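Local structure of putative phenazine biosynthesis PhzC/PhzF protein (Clostridium difficile, 4DUN) at residues M36-F50 against R61-A75. The protein is a member of the PhzF family and probably acts as an isomerase, though its substrate is not established. Sequence-based numbering, arbitrary orientation.
Sequences MQKIAEENNLPETAF and RWFTPKAEIDLCGHA. With NI (nickel (II) ion), chain D; SO4 (sulfate ion), chain B.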
ATOM      1  N   MET A  36       9.687  12.188  -6.747  1.00 16.79           N
ATOM      2  CA  MET A  36       9.105  10.975  -7.336  1.00 15.37           C
ATOM      3  C   MET A  36       9.009   9.891  -6.257  1.00 17.88           C
ATOM      4  O   MET A  36       7.975   9.228  -6.152  1.00 17.67           O
ATOM      5  CB  MET A  36       9.917  10.472  -8.547  1.00 17.12           C
ATOM      6  CG  MET A  36       9.851  11.386  -9.738  1.00 19.42           C
ATOM      7  SD  MET A  36      10.842  10.660 -11.065  1.00 22.49           S
ATOM      8  CE  MET A  36      10.944  12.080 -12.184  1.00 22.75           C
ATOM      9  N   GLN A  37      10.073   9.742  -5.418  1.00 17.63           N
ATOM     10  CA  GLN A  37      10.068   8.757  -4.341  1.00 16.77           C
ATOM     11  C   GLN A  37       8.946   9.043  -3.337  1.00 19.57           C
ATOM     12  O   GLN A  37       8.250   8.104  -2.926  1.00 19.44           O
ATOM     13  CB  GLN A  37      11.433   8.707  -3.605  1.00 19.04           C
ATOM     14  CG  GLN A  37      11.488   7.590  -2.542  1.00 22.65           C
ATOM     15  CD  GLN A  37      11.293   6.226  -3.157  1.00 26.04           C
ATOM     16  OE1 GLN A  37      12.213   5.672  -3.747  1.00 21.56           O
ATOM     17  NE2 GLN A  37      10.086   5.663  -3.052  1.00 20.66           N
ATOM     18  N   LYS A  38       8.774  10.326  -2.924  1.00 16.84           N
ATOM     19  CA  LYS A  38       7.711  10.690  -1.959  1.00 17.79           C
ATOM     20  C   LYS A  38       6.344  10.346  -2.509  1.00 18.79           C
ATOM     21  O   LYS A  38       5.493   9.823  -1.769  1.00 18.53           O
ATOM     22  CB  LYS A  38       7.759  12.184  -1.576  1.00 20.58           C
ATOM     23  CG  LYS A  38       8.956  12.604  -0.685  1.00 26.85           C
ATOM     24  CD  LYS A  38       9.229  11.677   0.514  1.00 44.27           C
ATOM     25  CE  LYS A  38       8.400  11.980   1.736  1.00 57.24           C
ATOM     26  NZ  LYS A  38       8.680  11.015   2.831  1.00 61.47           N
ATOM     27  N   ILE A  39       6.140  10.613  -3.814  1.00 16.02           N
ATOM     28  CA  ILE A  39       4.876  10.312  -4.506  1.00 14.18           C
ATOM     29  C   ILE A  39       4.631   8.802  -4.510  1.00 17.30           C
ATOM     30  O   ILE A  39       3.513   8.380  -4.201  1.00 16.53           O
ATOM     31  CB  ILE A  39       4.813  10.916  -5.941  1.00 15.97           C
ATOM     32  CG1 ILE A  39       4.689  12.461  -5.850  1.00 17.76           C
ATOM     33  CG2 ILE A  39       3.636  10.299  -6.786  1.00 15.42           C
ATOM     34  CD1 ILE A  39       5.136  13.218  -7.158  1.00 19.13           C
ATOM     35  N   ALA A  40       5.668   7.999  -4.814  1.00 16.58           N
ATOM     36  CA  ALA A  40       5.540   6.524  -4.839  1.00 17.66           C
ATOM     37  C   ALA A  40       5.215   5.981  -3.432  1.00 20.46           C
ATOM     38  O   ALA A  40       4.400   5.065  -3.311  1.00 19.75           O
ATOM     39  CB  ALA A  40       6.809   5.888  -5.388  1.00 18.95           C
ATOM     40  N   GLU A  41       5.819   6.570  -2.391  0.50 17.37           N
ATOM     41  CA  GLU A  41       5.584   6.201  -0.999  0.50 17.34           C
ATOM     42  C   GLU A  41       4.139   6.555  -0.582  0.50 20.03           C
ATOM     43  O   GLU A  41       3.501   5.781   0.143  0.50 18.94           O
ATOM     44  CB  GLU A  41       6.612   6.907  -0.103  0.50 19.69           C
ATOM     45  CG  GLU A  41       6.640   6.394   1.326  0.50 26.61           C
ATOM     46  CD  GLU A  41       7.567   7.141   2.266  0.50 37.79           C
ATOM     47  OE1 GLU A  41       8.469   7.870   1.788  0.50 26.02           O
ATOM     48  OE2 GLU A  41       7.385   6.989   3.495  0.50 29.31           O
ATOM     49  N   GLU A  42       3.636   7.716  -1.046  1.00 16.82           N
ATOM     50  CA  GLU A  42       2.281   8.210  -0.767  1.00 16.96           C
ATOM     51  C   GLU A  42       1.227   7.301  -1.430  1.00 18.95           C
ATOM     52  O   GLU A  42       0.239   6.927  -0.786  1.00 18.14           O
ATOM     53  CB  GLU A  42       2.134   9.676  -1.230  1.00 18.20           C
ATOM     54  CG  GLU A  42       0.775  10.290  -0.904  1.00 20.55           C
ATOM     55  CD  GLU A  42       0.494  10.686   0.531  1.00 37.20           C
ATOM     56  OE1 GLU A  42       1.407  10.589   1.382  1.00 27.12           O
ATOM     57  OE2 GLU A  42      -0.645  11.140   0.786  1.00 29.16           O
ATOM     58  N   ASN A  43       1.463   6.906  -2.689  1.00 16.10           N
ATOM     59  CA  ASN A  43       0.569   5.995  -3.393  1.00 15.62           C
ATOM     60  C   ASN A  43       0.512   4.612  -2.723  1.00 19.57           C
ATOM     61  O   ASN A  43      -0.562   3.996  -2.659  1.00 17.46           O
ATOM     62  CB  ASN A  43       1.010   5.849  -4.840  1.00 14.29           C
ATOM     63  CG  ASN A  43       0.697   7.070  -5.653  1.00 19.80           C
ATOM     64  OD1 ASN A  43      -0.272   7.783  -5.394  1.00 16.56           O
ATOM     65  ND2 ASN A  43       1.482   7.302  -6.704  1.00 18.31           N
ATOM     66  N   ASN A  44       1.670   4.136  -2.224  1.00 16.64           N
ATOM     67  CA  ASN A  44       1.838   2.827  -1.589  1.00 17.11           C
ATOM     68  C   ASN A  44       1.454   1.662  -2.530  1.00 21.07           C
ATOM     69  O   ASN A  44       1.145   0.556  -2.073  1.00 20.18           O
ATOM     70  CB  ASN A  44       1.063   2.719  -0.262  1.00 18.38           C
ATOM     71  CG  ASN A  44       1.661   1.664   0.632  1.00 24.59           C
ATOM     72  OD1 ASN A  44       2.896   1.506   0.689  1.00 20.59           O
ATOM     73  ND2 ASN A  44       0.807   0.859   1.260  1.00 16.79           N
ATOM     74  N   LEU A  45       1.494   1.909  -3.846  1.00 17.63           N
ATOM     75  CA  LEU A  45       1.256   0.857  -4.817  1.00 16.99           C
ATOM     76  C   LEU A  45       2.600   0.133  -5.075  1.00 19.17           C
ATOM     77  O   LEU A  45       3.653   0.719  -4.822  1.00 19.02           O
ATOM     78  CB  LEU A  45       0.615   1.418  -6.104  1.00 16.93           C
ATOM     79  CG  LEU A  45      -0.830   1.903  -5.949  1.00 19.65           C
ATOM     80  CD1 LEU A  45      -1.309   2.622  -7.209  1.00 19.00           C
ATOM     81  CD2 LEU A  45      -1.773   0.739  -5.584  1.00 21.46           C
ATOM     82  N   PRO A  46       2.592  -1.148  -5.526  1.00 16.33           N
ATOM     83  CA  PRO A  46       3.861  -1.892  -5.715  1.00 15.72           C
ATOM     84  C   PRO A  46       4.924  -1.086  -6.476  1.00 18.83           C
ATOM     85  O   PRO A  46       6.099  -1.071  -6.091  1.00 17.14           O
ATOM     86  CB  PRO A  46       3.423  -3.124  -6.499  1.00 17.68           C
ATOM     87  CG  PRO A  46       2.016  -3.377  -6.002  1.00 22.17           C
ATOM     88  CD  PRO A  46       1.414  -1.999  -5.836  1.00 17.74           C
ATOM     89  N   GLU A  47       4.478  -0.354  -7.505  1.00 16.06           N
ATOM     90  CA  GLU A  47       5.299   0.616  -8.223  1.00 15.69           C
ATOM     91  C   GLU A  47       4.457   1.791  -8.669  1.00 18.76           C
ATOM     92  O   GLU A  47       3.264   1.620  -8.981  1.00 18.91           O
ATOM     93  CB  GLU A  47       5.969   0.006  -9.484  1.00 17.98           C
ATOM     94  CG  GLU A  47       7.179  -0.891  -9.238  1.00 21.91           C
ATOM     95  CD  GLU A  47       6.880  -2.340  -8.901  1.00 31.11           C
ATOM     96  OE1 GLU A  47       5.713  -2.778  -9.050  1.00 21.54           O
ATOM     97  OE2 GLU A  47       7.818  -3.033  -8.443  1.00 28.32           O
ATOM     98  N   THR A  48       5.094   2.976  -8.741  1.00 15.15           N
ATOM     99  CA  THR A  48       4.590   4.163  -9.433  1.00 15.16           C
ATOM    100  C   THR A  48       5.570   4.427 -10.564  1.00 17.88           C
ATOM    101  O   THR A  48       6.779   4.589 -10.319  1.00 17.47           O
ATOM    102  CB  THR A  48       4.386   5.402  -8.533  1.00 17.28           C
ATOM    103  OG1 THR A  48       3.387   5.075  -7.572  1.00 18.10           O
ATOM    104  CG2 THR A  48       3.914   6.628  -9.344  1.00 16.02           C
ATOM    105  N   ALA A  49       5.046   4.468 -11.794  1.00 15.28           N
ATOM    106  CA  ALA A  49       5.787   4.786 -13.015  1.00 15.87           C
ATOM    107  C   ALA A  49       5.682   6.289 -13.276  1.00 18.88           C
ATOM    108  O   ALA A  49       4.614   6.879 -13.063  1.00 19.08           O
ATOM    109  CB  ALA A  49       5.222   4.000 -14.193  1.00 17.27           C
ATOM    110  N   PHE A  50       6.792   6.913 -13.648  1.00 14.94           N
ATOM    111  CA  PHE A  50       6.827   8.348 -13.951  1.00 15.51           C
ATOM    112  C   PHE A  50       7.243   8.501 -15.380  1.00 19.82           C
ATOM    113  O   PHE A  50       8.339   8.059 -15.734  1.00 18.51           O
ATOM    114  CB  PHE A  50       7.805   9.103 -13.024  1.00 17.48           C
ATOM    115  CG  PHE A  50       7.362   9.118 -11.594  1.00 18.02           C
ATOM    116  CD1 PHE A  50       7.706   8.078 -10.729  1.00 19.25           C
ATOM    117  CD2 PHE A  50       6.592  10.167 -11.102  1.00 19.95           C
ATOM    118  CE1 PHE A  50       7.222   8.050  -9.418  1.00 19.05           C
ATOM    119  CE2 PHE A  50       6.121  10.145  -9.775  1.00 21.18           C
ATOM    120  CZ  PHE A  50       6.436   9.087  -8.953  1.00 17.82           C
ATOM    121  N   ARG A  61      10.725   6.190 -15.567  1.00 15.54           N
ATOM    122  CA  ARG A  61      11.269   5.661 -14.322  1.00 14.37           C
ATOM    123  C   ARG A  61      10.195   4.966 -13.465  1.00 18.85           C
ATOM    124  O   ARG A  61       9.068   5.254 -13.582  1.00 18.12           O
ATOM    125  CB  ARG A  61      11.970   6.739 -13.488  1.00 13.61           C
ATOM    126  CG  ARG A  61      13.092   7.478 -14.186  1.00 16.23           C
ATOM    127  CD  ARG A  61      13.638   8.633 -13.329  1.00 17.15           C
ATOM    128  NE  ARG A  61      14.660   9.453 -13.967  1.00 20.59           N
ATOM    129  CZ  ARG A  61      15.953   9.350 -13.700  1.00 27.91           C
ATOM    130  NH1 ARG A  61      16.377   8.475 -12.839  1.00 22.63           N
ATOM    131  NH2 ARG A  61      16.830  10.124 -14.281  1.00 21.52           N
ATOM    132  N   TRP A  62      10.628   4.052 -12.638  1.00 15.96           N
ATOM    133  CA  TRP A  62       9.751   3.355 -11.734  1.00 16.05           C
ATOM    134  C   TRP A  62      10.300   3.398 -10.324  1.00 18.24           C
ATOM    135  O   TRP A  62      11.459   3.218 -10.107  1.00 16.52           O
ATOM    136  CB  TRP A  62       9.555   1.889 -12.114  1.00 15.83           C
ATOM    137  CG  TRP A  62       9.471   1.554 -13.557  1.00 16.25           C
ATOM    138  CD1 TRP A  62       8.349   1.396 -14.288  1.00 18.73           C
ATOM    139  CD2 TRP A  62      10.548   1.291 -14.430  1.00 16.23           C
ATOM    140  NE1 TRP A  62       8.644   1.052 -15.537  1.00 17.61           N
ATOM    141  CE2 TRP A  62       9.998   1.003 -15.676  1.00 20.12           C
ATOM    142  CE3 TRP A  62      11.925   1.283 -14.284  1.00 18.16           C
ATOM    143  CZ2 TRP A  62      10.759   0.692 -16.750  1.00 19.75           C
ATOM    144  CZ3 TRP A  62      12.671   1.000 -15.356  1.00 19.76           C
ATOM    145  CH2 TRP A  62      12.098   0.711 -16.575  1.00 19.98           C
ATOM    146  N   PHE A  63       9.392   3.585  -9.385  1.00 16.04           N
ATOM    147  CA  PHE A  63       9.724   3.618  -7.971  1.00 15.95           C
ATOM    148  C   PHE A  63       8.794   2.721  -7.198  1.00 19.21           C
ATOM    149  O   PHE A  63       7.574   2.801  -7.375  1.00 17.93           O
ATOM    150  CB  PHE A  63       9.579   5.051  -7.440  1.00 17.26           C
ATOM    151  CG  PHE A  63      10.653   6.006  -7.864  1.00 17.93           C
ATOM    152  CD1 PHE A  63      10.654   6.552  -9.150  1.00 20.25           C
ATOM    153  CD2 PHE A  63      11.634   6.417  -6.968  1.00 20.29           C
ATOM    154  CE1 PHE A  63      11.641   7.468  -9.533  1.00 21.35           C
ATOM    155  CE2 PHE A  63      12.612   7.343  -7.356  1.00 22.94           C
ATOM    156  CZ  PHE A  63      12.610   7.851  -8.640  1.00 20.19           C
ATOM    157  N   THR A  64       9.353   1.899  -6.308  1.00 17.45           N
ATOM    158  CA  THR A  64       8.517   1.173  -5.355  1.00 16.98           C
ATOM    159  C   THR A  64       8.232   2.199  -4.228  1.00 19.31           C
ATOM    160  O   THR A  64       8.859   3.266  -4.238  1.00 18.52           O
ATOM    161  CB  THR A  64       9.242  -0.083  -4.810  1.00 18.98           C
ATOM    162  OG1 THR A  64      10.327   0.365  -3.992  1.00 19.53           O
ATOM    163  CG2 THR A  64       9.715  -1.050  -5.915  1.00 20.57           C
ATOM    164  N   PRO A  65       7.455   1.879  -3.177  1.00 17.57           N
ATOM    165  CA  PRO A  65       7.304   2.846  -2.069  1.00 19.32           C
ATOM    166  C   PRO A  65       8.628   3.127  -1.315  1.00 24.35           C
ATOM    167  O   PRO A  65       8.670   4.041  -0.483  1.00 24.47           O
ATOM    168  CB  PRO A  65       6.307   2.141  -1.145  1.00 21.02           C
ATOM    169  CG  PRO A  65       5.491   1.268  -2.080  1.00 23.36           C
ATOM    170  CD  PRO A  65       6.567   0.709  -2.987  1.00 19.01           C
ATOM    171  N   LYS A  66       9.702   2.349  -1.608  1.00 21.04           N
ATOM    172  CA  LYS A  66      10.990   2.454  -0.921  1.00 22.49           C
ATOM    173  C   LYS A  66      12.191   2.904  -1.772  1.00 24.89           C
ATOM    174  O   LYS A  66      13.123   3.489  -1.202  1.00 24.41           O
ATOM    175  CB  LYS A  66      11.352   1.081  -0.309  1.00 26.83           C
ATOM    176  CG  LYS A  66      10.465   0.662   0.859  1.00 39.54           C
ATOM    177  CD  LYS A  66      11.134  -0.450   1.661  1.00 55.71           C
ATOM    178  CE  LYS A  66      10.321  -0.892   2.853  1.00 70.57           C
ATOM    179  NZ  LYS A  66       9.245  -1.843   2.471  1.00 80.94           N
ATOM    180  N   ALA A  67      12.239   2.568  -3.081  1.00 19.41           N
ATOM    181  CA  ALA A  67      13.412   2.883  -3.898  1.00 19.98           C
ATOM    182  C   ALA A  67      13.113   2.960  -5.374  1.00 20.66           C
ATOM    183  O   ALA A  67      12.128   2.381  -5.852  1.00 20.36           O
ATOM    184  CB  ALA A  67      14.490   1.820  -3.678  1.00 21.90           C
ATOM    185  N   GLU A  68      14.022   3.601  -6.116  1.00 17.57           N
ATOM    186  CA  GLU A  68      13.948   3.589  -7.568  1.00 17.42           C
ATOM    187  C   GLU A  68      14.462   2.234  -8.063  1.00 23.05           C
ATOM    188  O   GLU A  68      15.390   1.687  -7.472  1.00 23.77           O
ATOM    189  CB  GLU A  68      14.773   4.725  -8.153  1.00 18.55           C
ATOM    190  CG  GLU A  68      14.563   4.847  -9.654  1.00 22.28           C
ATOM    191  CD  GLU A  68      15.328   5.940 -10.373  1.00 24.39           C
ATOM    192  OE1 GLU A  68      16.057   6.710  -9.707  1.00 22.44           O
ATOM    193  OE2 GLU A  68      15.141   6.061 -11.607  1.00 22.28           O
ATOM    194  N   ILE A  69      13.837   1.670  -9.101  1.00 19.73           N
ATOM    195  CA  ILE A  69      14.255   0.367  -9.638  1.00 18.53           C
ATOM    196  C   ILE A  69      14.658   0.564 -11.092  1.00 21.70           C
ATOM    197  O   ILE A  69      14.302   1.588 -11.693  1.00 20.62           O
ATOM    198  CB  ILE A  69      13.191  -0.739  -9.427  1.00 20.62           C
ATOM    199  CG1 ILE A  69      11.841  -0.369 -10.099  1.00 19.33           C
ATOM    200  CG2 ILE A  69      13.057  -1.061  -7.926  1.00 20.28           C
ATOM    201  CD1 ILE A  69      10.810  -1.480 -10.112  1.00 21.51           C
ATOM    202  N   ASP A  70      15.402  -0.403 -11.657  1.00 20.09           N
ATOM    203  CA  ASP A  70      15.943  -0.239 -13.012  1.00 21.63           C
ATOM    204  C   ASP A  70      15.176  -0.953 -14.120  1.00 24.58           C
ATOM    205  O   ASP A  70      15.493  -0.763 -15.300  1.00 23.29           O
ATOM    206  CB  ASP A  70      17.409  -0.690 -13.036  1.00 24.98           C
ATOM    207  CG  ASP A  70      18.305   0.168 -12.160  1.00 34.92           C
ATOM    208  OD1 ASP A  70      17.979   1.367 -11.961  1.00 34.35           O
ATOM    209  OD2 ASP A  70      19.302  -0.365 -11.637  1.00 38.12           O
ATOM    210  N   LEU A  71      14.204  -1.785 -13.763  1.00 20.59           N
ATOM    211  CA  LEU A  71      13.402  -2.491 -14.755  1.00 21.13           C
ATOM    212  C   LEU A  71      12.088  -2.898 -14.138  1.00 22.87           C
ATOM    213  O   LEU A  71      12.060  -3.324 -12.979  1.00 21.89           O
ATOM    214  CB  LEU A  71      14.142  -3.738 -15.288  1.00 22.44           C
ATOM    215  CG  LEU A  71      13.716  -4.276 -16.662  1.00 28.69           C
ATOM    216  CD1 LEU A  71      14.013  -3.271 -17.794  1.00 29.68           C
ATOM    217  CD2 LEU A  71      14.456  -5.559 -16.980  1.00 32.38           C
ATOM    218  N   CYS A  72      11.005  -2.807 -14.918  1.00 18.30           N
ATOM    219  CA  CYS A  72       9.703  -3.223 -14.459  1.00 17.27           C
ATOM    220  C   CYS A  72       8.749  -3.408 -15.622  1.00 21.65           C
ATOM    221  O   CYS A  72       8.040  -2.470 -16.005  1.00 21.04           O
ATOM    222  CB  CYS A  72       9.143  -2.254 -13.432  1.00 16.69           C
ATOM    223  SG  CYS A  72       7.642  -2.873 -12.660  1.00 19.88           S
ATOM    224  N   GLY A  73       8.767  -4.606 -16.205  1.00 19.27           N
ATOM    225  CA  GLY A  73       7.928  -4.914 -17.357  1.00 19.20           C
ATOM    226  C   GLY A  73       6.433  -4.691 -17.152  1.00 21.11           C
ATOM    227  O   GLY A  73       5.777  -4.100 -18.011  1.00 20.88           O
ATOM    228  N   HIS A  74       5.879  -5.156 -16.026  1.00 18.09           N
ATOM    229  CA  HIS A  74       4.430  -5.049 -15.786  1.00 17.09           C
ATOM    230  C   HIS A  74       3.996  -3.560 -15.617  1.00 19.69           C
ATOM    231  O   HIS A  74       2.956  -3.175 -16.179  1.00 17.78           O
ATOM    232  CB  HIS A  74       3.966  -5.951 -14.596  1.00 17.59           C
ATOM    233  CG  HIS A  74       4.788  -5.799 -13.332  1.00 20.54           C
ATOM    234  ND1 HIS A  74       4.482  -4.836 -12.384  1.00 21.59           N
ATOM    235  CD2 HIS A  74       5.848  -6.526 -12.887  1.00 22.39           C
ATOM    236  CE1 HIS A  74       5.360  -4.994 -11.398  1.00 20.62           C
ATOM    237  NE2 HIS A  74       6.223  -5.975 -11.666  1.00 21.49           N
ATOM    238  N   ALA A  75       4.806  -2.710 -14.937  1.00 18.24           N
ATOM    239  CA  ALA A  75       4.424  -1.286 -14.822  1.00 17.95           C
ATOM    240  C   ALA A  75       4.661  -0.561 -16.142  1.00 18.53           C
ATOM    241  O   ALA A  75       3.981   0.427 -16.412  1.00 17.47           O
ATOM    242  CB  ALA A  75       5.174  -0.587 -13.691  1.00 18.72           C
TER
HETATM  243 NI    NI D 303       7.866  -6.663 -10.677  0.80 17.91          NI
HETATM  244  S   SO4 B 301       8.511  -8.095 -15.521  0.80 19.17           S
HETATM  245  O1  SO4 B 301       9.144  -7.006 -14.793  0.80 22.25           O
HETATM  246  O2  SO4 B 301       8.949  -8.132 -16.934  0.80 22.96           O
HETATM  247  O3  SO4 B 301       8.894  -9.310 -14.871  0.80 22.18           O
HETATM  248  O4  SO4 B 301       7.071  -7.900 -15.500  0.80 22.40           O
HETATM  249  O   HOH W   1      10.233   6.086   0.608  1.00 38.53           O
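The Phe63 ring lies between Met36 and the start of Gln37 on one face and Glu68 CB, from its own segment, toward the rim of the other. Met36 CB sits 3.9 Å from the ring centroid in a CH-pi contact, while its sulfur approaches obliquely as a Met-aromatic partner. Phe50 meets the ring obliquely, CD1 to CD1, with the planes 89° apart, and Ala40 CB presses on Phe63 CB at 3.5 Å. Beneath these side chains the antiparallel hairpin is zipped by paired backbone bonds between Thr48 and Phe63 and between Phe50 and Arg61.

Gln37 ties the helix to the turn after the strand. With CG anti to the backbone N (chi1 -175°) and a bend at chi2, its amide reaches Thr64 O through NE2 at 2.9 Å, the acceptor lying in the amide plane. Thr64 OG1 accepts hydrogen bonds from the backbone N of Lys66 (ST turn) and of Ala67 (ST motif).

Packing is looser at the solvent side, where a water donates to Pro65 O. On the other flank Glu47, the predicted active-site residue, brings OE1 to the edge of the His74 ring, 3.2 Å from CE1, its carboxylate turned 67° from the ring. Cys72, N-cap of helix 73-87, lays SG over a face of that ring and weakly accepts from Ala75 N. Glu47, His74 with its nickel (NE2 at 2.0 Å) and the sulfate on Gly73 N line a pocket consistent with that active site.

Strand 47-54 continues the pairing onto strand 20-27 through Gly23 and Cys25, strand 57-63 also pairs with strand 93-98, and helix 33-43 meets strand 4-11 through Ile39 and Asn43.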